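Single-stranded-DNA-specific exonuclease RecJ (Thermus thermophilus, PDB 2ZXR) degrades single-stranded DNA in the 5' to 3' direction as a divalent-metal-dependent exonuclease. Local coordinates at residues S244-R249 with D291-A296. Sequence-based numbering, arbitrary orientation.
Sequences SWVGLR and DDAAEA
Asp-291 OD2 and the backbone at the start of helix 246-254 share one water, which shows how two helix starts can be joined without a direct polar bond. The water donates to OD2 of Asp-291 at 2.6 Å and to the carbonyl O of Ser-244 at 2.9 Å, and it accepts from Val-246 N at 3.0 Å. An amide N-H in the first turn of the helix, which has no carbonyl of a preceding turn to bond, is thus satisfied by solvent. The same OD2 forms a salt bridge with Arg-94 of helix 83-98, so OD2 has two partners, the water and Arg-94, and the negative charge of the carboxylate is probably partly compensated.

Beside this bridge the contact is apolar and centres on Val-246, whose two methyls both rest against the start of helix 293-321. CG1, lodged between the backbone N and the carbonyl carbon (chi1 74°), lies against the main chain of Asp-291, 3.8 Å from its C, and also reaches CB of Ala-296. The other branch, CG2, meets CB of Ala-293 methyl to methyl at 3.9 Å. One turn further on, the methyl of Ala-296 rests on CA of Gly-247 at 3.9 Å; the two CA atoms are 5.0 Å apart, and the Ala-296 methyl meets bare backbone at Gly-247. Asp-292 N-caps the second helix: its OD1 accepts from Glu-295 N at 3.2 Å, the donor standing well above the carboxylate plane, and more weakly from Ala-294 N.

Away from the metal site, the contact ties the short helix 246-254 to the first turn of the long helix 293-321. On the side away from that helix, Trp-245 and Leu-248 pack against helix 211-220, while Arg-94 links the junction to helix 83-98, which follows strand 74-78 of the parallel DHH-domain sheet.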
# COMPACT_ATOMS: atom_id res chain seq x y z
N SER A 244 26.97 4.60 -9.54
CA SER A 244 28.41 4.34 -9.60
C SER A 244 28.57 2.86 -10.01
O SER A 244 29.67 2.43 -10.35
CB SER A 244 29.08 4.53 -8.23
OG SER A 244 29.05 5.88 -7.84
N TRP A 245 27.46 2.11 -9.96
CA TRP A 245 27.47 0.67 -10.29
C TRP A 245 26.84 0.47 -11.65
O TRP A 245 25.63 0.39 -11.76
CB TRP A 245 26.70 -0.10 -9.22
CG TRP A 245 26.75 0.60 -7.88
CD1 TRP A 245 25.68 1.02 -7.14
CD2 TRP A 245 27.92 1.00 -7.17
NE1 TRP A 245 26.12 1.66 -6.00
CE2 TRP A 245 27.49 1.66 -5.99
CE3 TRP A 245 29.30 0.87 -7.41
CZ2 TRP A 245 28.39 2.18 -5.05
CZ3 TRP A 245 30.19 1.39 -6.48
CH2 TRP A 245 29.73 2.04 -5.31
N VAL A 246 27.68 0.37 -12.69
CA VAL A 246 27.19 0.26 -14.06
C VAL A 246 26.15 -0.81 -14.32
O VAL A 246 25.27 -0.62 -15.14
CB VAL A 246 28.39 0.11 -15.09
CG1 VAL A 246 29.03 -1.30 -15.02
CG2 VAL A 246 27.87 0.40 -16.49
N GLY A 247 26.23 -1.93 -13.61
CA GLY A 247 25.25 -3.00 -13.78
C GLY A 247 23.84 -2.61 -13.34
O GLY A 247 22.84 -2.98 -13.97
N LEU A 248 23.75 -1.84 -12.26
CA LEU A 248 22.46 -1.41 -11.76
C LEU A 248 21.90 -0.35 -12.72
O LEU A 248 20.73 -0.37 -13.08
CB LEU A 248 22.60 -0.82 -10.36
CG LEU A 248 21.29 -0.28 -9.78
CD1 LEU A 248 20.24 -1.41 -9.74
CD2 LEU A 248 21.53 0.28 -8.37
N ARG A 249 22.74 0.59 -13.13
CA ARG A 249 22.26 1.61 -14.05
C ARG A 249 21.72 0.94 -15.34
O ARG A 249 20.64 1.26 -15.80
CB ARG A 249 23.40 2.58 -14.40
CG ARG A 249 23.04 3.54 -15.49
CD ARG A 249 24.14 4.54 -15.77
NE ARG A 249 23.89 5.21 -17.04
CZ ARG A 249 24.67 6.15 -17.56
NH1 ARG A 249 25.76 6.55 -16.90
NH2 ARG A 249 24.35 6.69 -18.73
N ASP A 291 32.38 -3.47 -13.05
CA ASP A 291 32.52 -2.09 -13.49
C ASP A 291 32.72 -2.12 -15.00
O ASP A 291 32.91 -1.09 -15.64
CB ASP A 291 33.73 -1.43 -12.82
CG ASP A 291 33.55 -1.22 -11.32
OD1 ASP A 291 34.57 -1.23 -10.61
OD2 ASP A 291 32.41 -1.02 -10.84
N ASP A 292 32.68 -3.32 -15.57
CA ASP A 292 32.87 -3.51 -17.01
C ASP A 292 31.48 -3.44 -17.63
O ASP A 292 30.66 -4.33 -17.44
CB ASP A 292 33.52 -4.88 -17.24
CG ASP A 292 33.68 -5.25 -18.70
OD1 ASP A 292 33.00 -4.70 -19.59
OD2 ASP A 292 34.51 -6.15 -18.95
N ALA A 293 31.21 -2.38 -18.38
CA ALA A 293 29.88 -2.20 -18.96
C ALA A 293 29.44 -3.30 -19.93
O ALA A 293 28.25 -3.63 -19.97
CB ALA A 293 29.82 -0.84 -19.66
N ALA A 294 30.39 -3.83 -20.69
CA ALA A 294 30.10 -4.88 -21.66
C ALA A 294 29.71 -6.16 -20.93
O ALA A 294 28.80 -6.85 -21.34
CB ALA A 294 31.33 -5.14 -22.53
N GLU A 295 30.42 -6.49 -19.87
CA GLU A 295 30.10 -7.67 -19.10
C GLU A 295 28.73 -7.45 -18.43
O GLU A 295 27.88 -8.33 -18.41
CB GLU A 295 31.18 -7.93 -18.05
CG GLU A 295 30.83 -9.06 -17.08
CD GLU A 295 31.82 -9.20 -15.93
OE1 GLU A 295 32.56 -8.24 -15.62
OE2 GLU A 295 31.85 -10.29 -15.31
N ALA A 296 28.52 -6.26 -17.89
CA ALA A 296 27.25 -5.96 -17.25
C ALA A 296 26.13 -6.10 -18.30
O ALA A 296 25.11 -6.75 -18.04
CB ALA A 296 27.28 -4.55 -16.67
O HOH W 1 30.60 0.37 -12.10